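Local coordinates for protein N-acyl-D-glutamate deacylase (Bordetella bronchiseptica, PDB 3GIP) that probably removes the acyl group from N-acyl-D-glutamate by hydrolysis, as a zinc-dependent member of the amidohydrolase superfamily, at residues I63-H68 against R410-A415; M137-A142 against W425-V430; C251-N256 against A296-D301; A323-D328 against A333-P338. All blocks are in the same frame, centred on the assembly; numbering follows the deposited sequence.

From the N terminus, residues 63-68 open the loop of contact 1 at the end of strand 57-64, and 137-142 open that of contact 2 at strand 139-145. Contacts 3 and 4 then open and close in series inside both loops: contact 3 joins two loops, contact 4 two successive helices, and their nearest atoms are about 5 Å apart. Residues 410-415 close contact 1 before 425-430 close contact 2, so these two cross. They also touch, Phe414 CZ lying 3.4 Å from Ala141 CB. Contacts 1 and 2 tie early barrel strands to the last part of the chain; contacts 3 and 4 lie on the other side of the molecule's centre from contact 2.

Contact 1. Residues I63-H68 against R410-A415; sequences IDVHGH and RVFGFA
Between Ile63 and Val65, which pack on Phe414 and Phe412, the Asp64 carboxylate stays clear of the phenylalanines, and its OD2 is gripped by Lys82 in a salt bridge and by Ser364 OG in a hydrogen bond. The other oxygen closes an Asx turn: His66 N donates to Asp64 OD1 over 3.2 Å, coming from above the carboxylate plane. The turn lies where strand 57-64 of the amidohydrolase barrel runs out into the His-x-His sequence, His66 and His68, that this superfamily carries at the end of its first barrel strand. It leads the chain toward the metal centre, where the His66 ring meets that of the zinc ligand His248. The apolar flank is buried and grips the end of helix 406-412. Val65 meets the Phe412 ring obliquely with both CB and CG1, each 3.6 Å from CE2, the two side chains crossing at about a right angle. CG1 gets there by lying beside the backbone N of its own residue (chi1 -55°). Gly413, with a phi of 77°, turns the chain out of the helix, and Phe414 follows with one ring face laid against Phe412 CB. Ile63 slides past Phe414 in the opposite direction. It touches the ring twice: CG2 sits at the edge, 4.1 Å from CE2, and CD1 lies 4.1 Å from CD2.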
loop_
_atom_site.group_PDB
_atom_site.type_symbol
_atom_site.label_atom_id
_atom_site.label_comp_id
_atom_site.label_asym_id
_atom_site.label_seq_id
_atom_site.Cartn_x
_atom_site.Cartn_y
_atom_site.Cartn_z
ATOM N N ILE A 63 1.066 4.794 -7.924
ATOM C CA ILE A 63 0.939 3.391 -7.567
ATOM C C ILE A 63 1.081 3.223 -6.057
ATOM O O ILE A 63 2.159 3.420 -5.494
ATOM C CB ILE A 63 2.011 2.546 -8.302
ATOM C CG1 ILE A 63 1.832 2.704 -9.814
ATOM C CG2 ILE A 63 1.896 1.081 -7.901
ATOM C CD1 ILE A 63 2.809 1.897 -10.649
ATOM N N ASP A 64 -0.029 2.873 -5.408
ATOM C CA ASP A 64 -0.059 2.671 -3.965
ATOM C C ASP A 64 0.405 1.252 -3.687
ATOM O O ASP A 64 -0.368 0.301 -3.812
ATOM C CB ASP A 64 -1.484 2.871 -3.446
ATOM C CG ASP A 64 -1.570 2.825 -1.936
ATOM O OD1 ASP A 64 -0.528 2.616 -1.275
ATOM O OD2 ASP A 64 -2.689 2.999 -1.410
ATOM N N VAL A 65 1.668 1.117 -3.302
ATOM C CA VAL A 65 2.244 -0.191 -3.049
ATOM C C VAL A 65 1.828 -0.840 -1.736
ATOM O O VAL A 65 2.144 -2.003 -1.503
ATOM C CB VAL A 65 3.791 -0.137 -3.121
ATOM C CG1 VAL A 65 4.217 0.444 -4.468
ATOM C CG2 VAL A 65 4.353 0.699 -1.969
ATOM N N HIS A 66 1.122 -0.107 -0.877
ATOM C CA HIS A 66 0.699 -0.699 0.385
ATOM C C HIS A 66 -0.775 -0.501 0.687
ATOM O O HIS A 66 -1.154 0.311 1.540
ATOM C CB HIS A 66 1.515 -0.169 1.564
ATOM C CG HIS A 66 1.467 -1.069 2.759
ATOM N ND1 HIS A 66 2.438 -2.010 3.020
ATOM C CD2 HIS A 66 0.517 -1.235 3.710
ATOM C CE1 HIS A 66 2.088 -2.722 4.078
ATOM N NE2 HIS A 66 0.926 -2.272 4.515
ATOM N N GLY A 67 -1.610 -1.257 -0.010
ATOM C CA GLY A 67 -3.033 -1.151 0.218
ATOM C C GLY A 67 -3.575 -2.360 0.953
ATOM O O GLY A 67 -2.943 -3.416 0.987
ATOM N N HIS A 68 -4.736 -2.180 1.574
ATOM C CA HIS A 68 -5.430 -3.253 2.285
ATOM C C HIS A 68 -6.851 -3.263 1.738
ATOM O O HIS A 68 -7.788 -3.683 2.416
ATOM C CB HIS A 68 -5.478 -2.983 3.791
ATOM C CG HIS A 68 -4.195 -3.275 4.502
ATOM N ND1 HIS A 68 -3.619 -4.527 4.521
ATOM C CD2 HIS A 68 -3.383 -2.476 5.234
ATOM C CE1 HIS A 68 -2.508 -4.487 5.235
ATOM N NE2 HIS A 68 -2.343 -3.254 5.680
ATOM N N ARG A 410 8.998 -0.862 -11.246
ATOM C CA ARG A 410 10.247 -1.621 -11.318
ATOM C C ARG A 410 10.323 -2.684 -10.226
ATOM O O ARG A 410 10.720 -3.819 -10.476
ATOM C CB ARG A 410 11.441 -0.671 -11.188
ATOM C CG ARG A 410 12.774 -1.359 -10.925
ATOM C CD ARG A 410 13.215 -2.232 -12.093
ATOM N NE ARG A 410 14.505 -2.867 -11.826
ATOM C CZ ARG A 410 14.677 -3.916 -11.024
ATOM N NH1 ARG A 410 13.639 -4.465 -10.405
ATOM N NH2 ARG A 410 15.893 -4.409 -10.830
ATOM N N VAL A 411 9.935 -2.307 -9.014
ATOM C CA VAL A 411 9.976 -3.216 -7.877
ATOM C C VAL A 411 8.967 -4.355 -7.989
ATOM O O VAL A 411 9.290 -5.510 -7.705
ATOM C CB VAL A 411 9.725 -2.441 -6.555
ATOM C CG1 VAL A 411 9.578 -3.403 -5.390
ATOM C CG2 VAL A 411 10.884 -1.478 -6.295
ATOM N N PHE A 412 7.753 -4.027 -8.420
ATOM C CA PHE A 412 6.685 -5.014 -8.533
ATOM C C PHE A 412 6.553 -5.687 -9.894
ATOM O O PHE A 412 5.743 -6.599 -10.059
ATOM C CB PHE A 412 5.362 -4.369 -8.118
ATOM C CG PHE A 412 5.258 -4.137 -6.641
ATOM C CD1 PHE A 412 4.743 -5.124 -5.806
ATOM C CD2 PHE A 412 5.747 -2.964 -6.070
ATOM C CE1 PHE A 412 4.719 -4.952 -4.423
ATOM C CE2 PHE A 412 5.729 -2.782 -4.685
ATOM C CZ PHE A 412 5.215 -3.780 -3.861
ATOM N N GLY A 413 7.342 -5.237 -10.863
ATOM C CA GLY A 413 7.312 -5.848 -12.182
ATOM C C GLY A 413 6.152 -5.484 -13.084
ATOM O O GLY A 413 5.673 -6.324 -13.850
ATOM N N PHE A 414 5.694 -4.240 -13.012
ATOM C CA PHE A 414 4.588 -3.804 -13.852
ATOM C C PHE A 414 5.080 -3.295 -15.193
ATOM O O PHE A 414 5.595 -2.181 -15.300
ATOM C CB PHE A 414 3.777 -2.702 -13.168
ATOM C CG PHE A 414 3.183 -3.111 -11.858
ATOM C CD1 PHE A 414 2.684 -4.396 -11.672
ATOM C CD2 PHE A 414 3.099 -2.203 -10.810
ATOM C CE1 PHE A 414 2.112 -4.769 -10.465
ATOM C CE2 PHE A 414 2.526 -2.569 -9.597
ATOM C CZ PHE A 414 2.033 -3.856 -9.425
ATOM N N ALA A 415 4.916 -4.119 -16.221
ATOM C CA ALA A 415 5.335 -3.737 -17.556
ATOM C C ALA A 415 4.331 -2.756 -18.145
ATOM O O ALA A 415 3.122 -2.884 -17.940
ATOM C CB ALA A 415 5.448 -4.969 -18.446
#

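Contact 2. Residues M137-A142 against W425-V430; sequences MINVAA and WADVVV
Asn139 and Asp427 carry this contact alone, their side chains reaching for each other from opposite directions across backbones whose CA atoms stay 9.0 Å apart. The atom modelled as Asn139 OD1 lies 3.0 Å from Asp427 OD2 and 3.2 Å from Asp427 OD1; the amide is probably turned over in the model, and turned back it may donate to the carboxylate. Amide and carboxylate planes stand 46° apart. Asp427 CG lies beside its own backbone N (chi1 -70°), which sends the carboxylate across to the amide. The carboxylate has clear partners outside the two segments: Arg417 NH1 forms a salt bridge with OD2, and the backbone N of Asn458 donates to OD1. This buried polar pair lies at the base of the amidohydrolase barrel, where strand 139-145 begins next to strand 87-92, and where strand 428-431 runs antiparallel to strand 57-64. Beyond Asn139 and Asp427 the segments diverge quickly. The looser, partly exposed side belongs to Trp425, whose CB stays 6.2 Å from Asn139 OD1, with the indole farther off and held instead by cation-pi contacts with Arg35 and Arg417. From Trp425 the chain bends toward Asp427 through an inverse gamma turn centred on Ala426, with a weak bond of 2.9 Å from Asp427 N to Trp425 O.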
loop_
_atom_site.group_PDB
_atom_site.type_symbol
_atom_site.label_atom_id
_atom_site.label_comp_id
_atom_site.label_asym_id
_atom_site.label_seq_id
_atom_site.Cartn_x
_atom_site.Cartn_y
_atom_site.Cartn_z
ATOM N N MET A 137 -12.210 -0.032 -10.003
ATOM C CA MET A 137 -12.099 1.354 -10.447
ATOM C C MET A 137 -10.673 1.675 -10.882
ATOM O O MET A 137 -10.453 2.459 -11.809
ATOM C CB MET A 137 -12.507 2.305 -9.319
ATOM C CG MET A 137 -12.574 3.765 -9.743
ATOM S SD MET A 137 -13.873 4.068 -10.960
ATOM C CE MET A 137 -15.306 4.235 -9.877
ATOM N N ILE A 138 -9.710 1.077 -10.193
ATOM C CA ILE A 138 -8.298 1.278 -10.498
ATOM C C ILE A 138 -7.647 -0.085 -10.714
ATOM O O ILE A 138 -8.280 -1.123 -10.500
ATOM C CB ILE A 138 -7.562 2.018 -9.346
ATOM C CG1 ILE A 138 -7.577 1.173 -8.070
ATOM C CG2 ILE A 138 -8.225 3.365 -9.090
ATOM C CD1 ILE A 138 -6.742 1.768 -6.932
ATOM N N ASN A 139 -6.388 -0.091 -11.140
ATOM C CA ASN A 139 -5.693 -1.352 -11.375
ATOM C C ASN A 139 -5.373 -2.033 -10.058
ATOM O O ASN A 139 -5.113 -1.373 -9.047
ATOM C CB ASN A 139 -4.410 -1.116 -12.169
ATOM C CG ASN A 139 -4.671 -0.431 -13.488
ATOM O OD1 ASN A 139 -4.158 0.660 -13.747
ATOM N ND2 ASN A 139 -5.480 -1.063 -14.331
ATOM N N VAL A 140 -5.389 -3.362 -10.075
ATOM C CA VAL A 140 -5.128 -4.139 -8.875
ATOM C C VAL A 140 -4.093 -5.243 -9.040
ATOM O O VAL A 140 -4.223 -6.111 -9.904
ATOM C CB VAL A 140 -6.428 -4.796 -8.359
ATOM C CG1 VAL A 140 -6.152 -5.568 -7.076
ATOM C CG2 VAL A 140 -7.491 -3.733 -8.136
ATOM N N ALA A 141 -3.062 -5.194 -8.202
ATOM C CA ALA A 141 -2.019 -6.213 -8.181
ATOM C C ALA A 141 -2.204 -6.836 -6.806
ATOM O O ALA A 141 -2.545 -6.130 -5.853
ATOM C CB ALA A 141 -0.638 -5.579 -8.299
ATOM N N ALA A 142 -1.991 -8.143 -6.688
ATOM C CA ALA A 142 -2.203 -8.790 -5.402
ATOM C C ALA A 142 -1.100 -9.696 -4.891
ATOM O O ALA A 142 -0.492 -10.459 -5.643
ATOM C CB ALA A 142 -3.519 -9.568 -5.436
ATOM N N TRP A 425 0.445 1.840 -20.746
ATOM C CA TRP A 425 -0.955 2.028 -20.397
ATOM C C TRP A 425 -1.187 3.471 -19.966
ATOM O O TRP A 425 -0.347 4.074 -19.290
ATOM C CB TRP A 425 -1.360 1.074 -19.277
ATOM C CG TRP A 425 -1.481 -0.340 -19.729
ATOM C CD1 TRP A 425 -0.606 -1.360 -19.490
ATOM C CD2 TRP A 425 -2.540 -0.893 -20.517
ATOM N NE1 TRP A 425 -1.057 -2.520 -20.080
ATOM C CE2 TRP A 425 -2.241 -2.260 -20.718
ATOM C CE3 TRP A 425 -3.713 -0.367 -21.076
ATOM C CZ2 TRP A 425 -3.074 -3.109 -21.453
ATOM C CZ3 TRP A 425 -4.544 -1.213 -21.809
ATOM C CH2 TRP A 425 -4.217 -2.571 -21.989
ATOM N N ALA A 426 -2.335 4.018 -20.347
ATOM C CA ALA A 426 -2.653 5.400 -20.028
ATOM C C ALA A 426 -3.190 5.665 -18.623
ATOM O O ALA A 426 -4.317 6.147 -18.463
ATOM C CB ALA A 426 -3.618 5.964 -21.070
ATOM N N ASP A 427 -2.389 5.330 -17.611
ATOM C CA ASP A 427 -2.750 5.610 -16.219
ATOM C C ASP A 427 -2.120 6.991 -16.055
ATOM O O ASP A 427 -0.894 7.126 -16.090
ATOM C CB ASP A 427 -2.088 4.624 -15.246
ATOM C CG ASP A 427 -2.655 3.217 -15.347
ATOM O OD1 ASP A 427 -3.818 3.063 -15.779
ATOM O OD2 ASP A 427 -1.942 2.265 -14.971
ATOM N N VAL A 428 -2.950 8.014 -15.885
ATOM C CA VAL A 428 -2.444 9.379 -15.804
ATOM C C VAL A 428 -3.106 10.227 -14.732
ATOM O O VAL A 428 -4.295 10.086 -14.459
ATOM C CB VAL A 428 -2.663 10.111 -17.157
ATOM C CG1 VAL A 428 -1.989 11.472 -17.143
ATOM C CG2 VAL A 428 -2.149 9.262 -18.305
ATOM N N VAL A 429 -2.327 11.114 -14.124
ATOM C CA VAL A 429 -2.870 12.029 -13.132
ATOM C C VAL A 429 -2.407 13.427 -13.507
ATOM O O VAL A 429 -1.244 13.637 -13.855
ATOM C CB VAL A 429 -2.408 11.705 -11.686
ATOM C CG1 VAL A 429 -0.896 11.779 -11.573
ATOM C CG2 VAL A 429 -3.063 12.682 -10.713
ATOM N N VAL A 430 -3.336 14.375 -13.467
ATOM C CA VAL A 430 -3.042 15.765 -13.777
ATOM C C VAL A 430 -3.249 16.533 -12.480
ATOM O O VAL A 430 -4.315 16.444 -11.869
ATOM C CB VAL A 430 -4.008 16.317 -14.850
ATOM C CG1 VAL A 430 -3.691 17.779 -15.138
ATOM C CG2 VAL A 430 -3.899 15.485 -16.118
#

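Contact 3. Residues C251-N256 against A296-D301; sequences CMMPQN and AETIDD
Met253 reaches over Thr298 with its terminal methyl, the two side chains crossing obliquely. In the model its CE lies 3.6 Å from Thr298 CB and 4.2 Å from Ile299 CG1, but the same methyl comes implausibly close to the Thr298 carbonyl oxygen, so its exact place, and with it both distances, is doubtful. The chain of Met253 runs straight as far as the sulfur and then bends (chi3 87°), which turns the modelled methyl against the opposite segment. Met252 extends a second methyl from the neighbouring position, 4.3 Å from Ile299 CD1, so that Ile299 receives both methionines along its longer branch. Ile299 and Met252 also share a neighbour in Tyr343 of strand 339-343. The two loops come from different parts of the fold. Residues 251-256 follow barrel strand 243-246 and the zinc ligand His248, whereas 296-301 belong to the excursion that builds the small antiparallel sheet of strands 287-290, 303-307 and 339-343. At the bend of the first loop Met253 has a positive phi of 79°, and its carbonyl oxygen accepts from Asn256 N at 2.8 Å, closing the 3-10 turn after it. The Met252 end lies nearer the metal site: its side chain is about 10 Å from the zinc ion and about 3 Å from a bound formate, probably from the crystallisation liquor (nearest atoms). Thr298 OG1 hydrogen-bonds to the carbonyl oxygen of Arg295, and the partners across the loops are chiefly methyl and methylene groups; dispersion between thioether ends and aliphatic carbon, with no directional bond, probably holds them together.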
loop_
_atom_site.group_PDB
_atom_site.type_symbol
_atom_site.label_atom_id
_atom_site.label_comp_id
_atom_site.label_asym_id
_atom_site.label_seq_id
_atom_site.Cartn_x
_atom_site.Cartn_y
_atom_site.Cartn_z
ATOM N N CYS A 251 10.197 3.679 13.048
ATOM C CA CYS A 251 10.790 3.412 14.353
ATOM C C CYS A 251 9.819 3.991 15.381
ATOM O O CYS A 251 9.664 5.210 15.492
ATOM C CB CYS A 251 12.159 4.080 14.471
ATOM S SG CYS A 251 13.385 3.390 13.338
ATOM N N MET A 252 9.152 3.109 16.117
ATOM C CA MET A 252 8.166 3.517 17.111
ATOM C C MET A 252 8.724 3.678 18.520
ATOM O O MET A 252 9.569 2.895 18.955
ATOM C CB MET A 252 7.013 2.512 17.129
ATOM C CG MET A 252 6.278 2.403 15.796
ATOM S SD MET A 252 4.913 1.219 15.873
ATOM C CE MET A 252 3.699 2.185 16.796
ATOM N N MET A 253 8.214 4.694 19.213
ATOM C CA MET A 253 8.600 5.052 20.582
ATOM C C MET A 253 9.916 5.830 20.618
ATOM O O MET A 253 10.887 5.475 19.951
ATOM C CB MET A 253 8.661 3.805 21.467
ATOM C CG MET A 253 7.315 3.088 21.563
ATOM S SD MET A 253 7.285 1.732 22.747
ATOM C CE MET A 253 6.884 2.597 24.211
ATOM N N PRO A 254 9.959 6.912 21.411
ATOM C CA PRO A 254 11.123 7.789 21.565
ATOM C C PRO A 254 12.490 7.136 21.724
ATOM O O PRO A 254 13.467 7.612 21.156
ATOM C CB PRO A 254 10.751 8.646 22.770
ATOM C CG PRO A 254 9.272 8.760 22.643
ATOM C CD PRO A 254 8.872 7.340 22.311
ATOM N N GLN A 255 12.566 6.057 22.495
ATOM C CA GLN A 255 13.848 5.395 22.708
ATOM C C GLN A 255 14.400 4.781 21.425
ATOM O O GLN A 255 15.586 4.468 21.342
ATOM C CB GLN A 255 13.730 4.302 23.783
ATOM C CG GLN A 255 12.855 3.121 23.390
ATOM C CD GLN A 255 11.413 3.286 23.819
ATOM O OE1 GLN A 255 10.919 4.403 23.969
ATOM N NE2 GLN A 255 10.723 2.164 24.010
ATOM N N ASN A 256 13.542 4.626 20.423
ATOM C CA ASN A 256 13.952 4.029 19.159
ATOM C C ASN A 256 14.085 5.028 18.017
ATOM O O ASN A 256 14.487 4.664 16.915
ATOM C CB ASN A 256 12.964 2.931 18.772
ATOM C CG ASN A 256 12.866 1.855 19.831
ATOM O OD1 ASN A 256 11.778 1.527 20.309
ATOM N ND2 ASN A 256 14.010 1.305 20.209
ATOM N N ALA A 296 -1.107 -0.457 26.077
ATOM C CA ALA A 296 -1.873 0.454 26.923
ATOM C C ALA A 296 -1.029 1.313 27.860
ATOM O O ALA A 296 -1.363 2.474 28.112
ATOM C CB ALA A 296 -2.901 -0.335 27.732
ATOM N N GLU A 297 0.061 0.751 28.376
ATOM C CA GLU A 297 0.922 1.487 29.295
ATOM C C GLU A 297 2.289 1.838 28.709
ATOM O O GLU A 297 3.197 2.220 29.447
ATOM C CB GLU A 297 1.129 0.687 30.584
ATOM C CG GLU A 297 -0.130 0.432 31.411
ATOM C CD GLU A 297 -0.825 1.706 31.858
ATOM O OE1 GLU A 297 -0.148 2.749 31.996
ATOM O OE2 GLU A 297 -2.050 1.660 32.091
ATOM N N THR A 298 2.446 1.705 27.396
ATOM C CA THR A 298 3.726 2.030 26.771
ATOM C C THR A 298 3.614 3.185 25.782
ATOM O O THR A 298 4.607 3.842 25.476
ATOM C CB THR A 298 4.340 0.808 26.045
ATOM O OG1 THR A 298 3.461 0.365 25.007
ATOM C CG2 THR A 298 4.578 -0.334 27.027
ATOM N N ILE A 299 2.406 3.436 25.289
ATOM C CA ILE A 299 2.181 4.524 24.343
ATOM C C ILE A 299 0.994 5.358 24.800
ATOM O O ILE A 299 -0.081 4.821 25.064
ATOM C CB ILE A 299 1.889 3.987 22.917
ATOM C CG1 ILE A 299 3.079 3.167 22.411
ATOM C CG2 ILE A 299 1.592 5.148 21.971
ATOM C CD1 ILE A 299 2.871 2.559 21.026
ATOM N N ASP A 300 1.192 6.671 24.909
ATOM C CA ASP A 300 0.115 7.563 25.314
ATOM C C ASP A 300 -0.708 7.984 24.100
ATOM O O ASP A 300 -0.288 7.813 22.952
ATOM C CB ASP A 300 0.662 8.817 26.008
ATOM C CG ASP A 300 1.151 8.544 27.421
ATOM O OD1 ASP A 300 0.696 7.561 28.044
ATOM O OD2 ASP A 300 1.981 9.335 27.917
ATOM N N ASP A 301 -1.886 8.531 24.371
ATOM C CA ASP A 301 -2.800 9.000 23.338
ATOM C C ASP A 301 -3.265 7.960 22.327
ATOM O O ASP A 301 -3.533 8.285 21.169
ATOM C CB ASP A 301 -2.209 10.214 22.607
ATOM C CG ASP A 301 -2.325 11.495 23.426
ATOM O OD1 ASP A 301 -2.874 11.428 24.540
ATOM O OD2 ASP A 301 -1.874 12.564 22.960
#

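Contact 4. Residues A323-D328 against A333-P338; sequences ARWGCD and ARRLAP
The guanidinium group of Arg335 carries a sulfur over one face and a water in its plane: Cys327 SG lies 4.2 Å from NH1, offset toward the rim, while the water sits at the edge. That water bridges the two segments, accepting from Arg335 NH1 at 2.9 Å and donating to Trp325 O at 2.7 Å. It thus occupies a carbonyl at the end of helix 318-325 and probably helps set the turn of the guanidinium. The Arg335 chain is extended from CG to NE and slides past the indole of Trp325 in the opposite direction, with guanidinium and ring planes only 20° apart. Its aliphatic part makes the closest approach, CB standing 3.8 Å from Trp325 CZ3, and CD follows along the same side of the six-membered ring. Leu336 meets the far end of that ring, its CD2 3.8 Å from Trp325 CH2, and continues inward against Leu318 and Ile321 of the first helix. The outer part of the contact is therefore polar and watered, the inner part apolar. The indole is further buttressed by the ring of His310. Cys327 SG lies between the backbone N and carbonyl carbon of its own residue (chi1 64°), turned toward the arginine. The connection is short: a Schellman motif with Gly326 as C-prime residue, phi 75°, stops the first helix, and Asp328 caps the next, its OD1 taking Thr331 N. The Schellman motif and the N-cap together make a tight link between the consecutive helices 318-325 and 329-336, beside strand 303-307.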
loop_
_atom_site.group_PDB
_atom_site.type_symbol
_atom_site.label_atom_id
_atom_site.label_comp_id
_atom_site.label_asym_id
_atom_site.label_seq_id
_atom_site.Cartn_x
_atom_site.Cartn_y
_atom_site.Cartn_z
ATOM N N ALA A 323 -10.690 6.098 32.238
ATOM C CA ALA A 323 -11.045 6.965 33.355
ATOM C C ALA A 323 -12.557 7.014 33.545
ATOM O O ALA A 323 -13.055 6.998 34.671
ATOM C CB ALA A 323 -10.500 8.368 33.116
ATOM N N ARG A 324 -13.289 7.074 32.440
ATOM C CA ARG A 324 -14.742 7.132 32.500
ATOM C C ARG A 324 -15.342 5.840 33.049
ATOM O O ARG A 324 -16.342 5.868 33.764
ATOM C CB ARG A 324 -15.317 7.425 31.108
ATOM C CG ARG A 324 -16.832 7.563 31.091
ATOM C CD ARG A 324 -17.338 8.124 29.769
ATOM N NE ARG A 324 -17.150 7.212 28.642
ATOM C CZ ARG A 324 -16.304 7.419 27.638
ATOM N NH1 ARG A 324 -15.544 8.508 27.607
ATOM N NH2 ARG A 324 -16.237 6.549 26.640
ATOM N N TRP A 325 -14.726 4.710 32.718
ATOM C CA TRP A 325 -15.217 3.414 33.176
ATOM C C TRP A 325 -14.712 3.046 34.564
ATOM O O TRP A 325 -15.211 2.106 35.183
ATOM C CB TRP A 325 -14.817 2.316 32.188
ATOM C CG TRP A 325 -15.455 2.451 30.837
ATOM C CD1 TRP A 325 -16.479 3.286 30.491
ATOM C CD2 TRP A 325 -15.137 1.696 29.663
ATOM N NE1 TRP A 325 -16.820 3.096 29.173
ATOM C CE2 TRP A 325 -16.012 2.125 28.641
ATOM C CE3 TRP A 325 -14.197 0.696 29.376
ATOM C CZ2 TRP A 325 -15.976 1.586 27.349
ATOM C CZ3 TRP A 325 -14.161 0.159 28.090
ATOM C CH2 TRP A 325 -15.046 0.607 27.094
ATOM N N GLY A 326 -13.713 3.776 35.043
ATOM C CA GLY A 326 -13.164 3.496 36.359
ATOM C C GLY A 326 -12.283 2.261 36.417
ATOM O O GLY A 326 -12.226 1.582 37.444
ATOM N N CYS A 327 -11.598 1.960 35.316
ATOM C CA CYS A 327 -10.701 0.807 35.248
ATOM C C CYS A 327 -9.378 1.254 34.631
ATOM O O CYS A 327 -9.263 2.396 34.176
ATOM C CB CYS A 327 -11.318 -0.308 34.395
ATOM S SG CYS A 327 -11.570 0.121 32.651
ATOM N N ASP A 328 -8.375 0.379 34.624
ATOM C CA ASP A 328 -7.093 0.753 34.034
ATOM C C ASP A 328 -7.176 0.653 32.512
ATOM O O ASP A 328 -8.123 0.085 31.973
ATOM C CB ASP A 328 -5.946 -0.114 34.582
ATOM C CG ASP A 328 -6.172 -1.597 34.378
ATOM O OD1 ASP A 328 -6.435 -2.016 33.236
ATOM O OD2 ASP A 328 -6.067 -2.352 35.369
ATOM N N ALA A 333 -8.874 -1.567 27.199
ATOM C CA ALA A 333 -8.502 -2.040 25.867
ATOM C C ALA A 333 -9.094 -3.423 25.611
ATOM O O ALA A 333 -9.560 -3.716 24.511
ATOM C CB ALA A 333 -6.978 -2.084 25.727
ATOM N N ARG A 334 -9.072 -4.274 26.631
ATOM C CA ARG A 334 -9.619 -5.616 26.493
ATOM C C ARG A 334 -11.135 -5.582 26.306
ATOM O O ARG A 334 -11.688 -6.390 25.560
ATOM C CB ARG A 334 -9.249 -6.460 27.713
ATOM C CG ARG A 334 -7.764 -6.768 27.785
ATOM C CD ARG A 334 -7.374 -7.403 29.108
ATOM N NE ARG A 334 -5.942 -7.685 29.160
ATOM C CZ ARG A 334 -5.272 -7.943 30.279
ATOM N NH1 ARG A 334 -5.902 -7.952 31.447
ATOM N NH2 ARG A 334 -3.970 -8.193 30.229
ATOM N N ARG A 335 -11.804 -4.645 26.971
ATOM C CA ARG A 335 -13.254 -4.533 26.850
ATOM C C ARG A 335 -13.660 -3.980 25.489
ATOM O O ARG A 335 -14.768 -4.231 25.015
ATOM C CB ARG A 335 -13.822 -3.631 27.949
ATOM C CG ARG A 335 -13.672 -4.175 29.355
ATOM C CD ARG A 335 -14.372 -3.258 30.347
ATOM N NE ARG A 335 -14.120 -3.635 31.734
ATOM C CZ ARG A 335 -14.556 -2.941 32.781
ATOM N NH1 ARG A 335 -15.267 -1.836 32.593
ATOM N NH2 ARG A 335 -14.273 -3.340 34.015
ATOM N N LEU A 336 -12.758 -3.224 24.869
ATOM C CA LEU A 336 -13.011 -2.627 23.561
ATOM C C LEU A 336 -12.829 -3.610 22.411
ATOM O O LEU A 336 -13.315 -3.374 21.305
ATOM C CB LEU A 336 -12.073 -1.435 23.344
ATOM C CG LEU A 336 -12.354 -0.173 24.160
ATOM C CD1 LEU A 336 -11.144 0.754 24.100
ATOM C CD2 LEU A 336 -13.598 0.520 23.621
ATOM N N ALA A 337 -12.131 -4.708 22.675
ATOM C CA ALA A 337 -11.854 -5.709 21.651
ATOM C C ALA A 337 -13.086 -6.420 21.101
ATOM O O ALA A 337 -14.016 -6.750 21.845
ATOM C CB ALA A 337 -10.868 -6.736 22.193
ATOM N N PRO A 338 -13.112 -6.656 19.777
ATOM C CA PRO A 338 -12.063 -6.265 18.826
ATOM C C PRO A 338 -12.167 -4.793 18.452
ATOM O O PRO A 338 -13.267 -4.257 18.292
ATOM C CB PRO A 338 -12.315 -7.184 17.634
ATOM C CG PRO A 338 -13.789 -7.369 17.669
ATOM C CD PRO A 338 -14.072 -7.574 19.138
HETATM O O HOH W 1 -16.651 0.047 34.333
#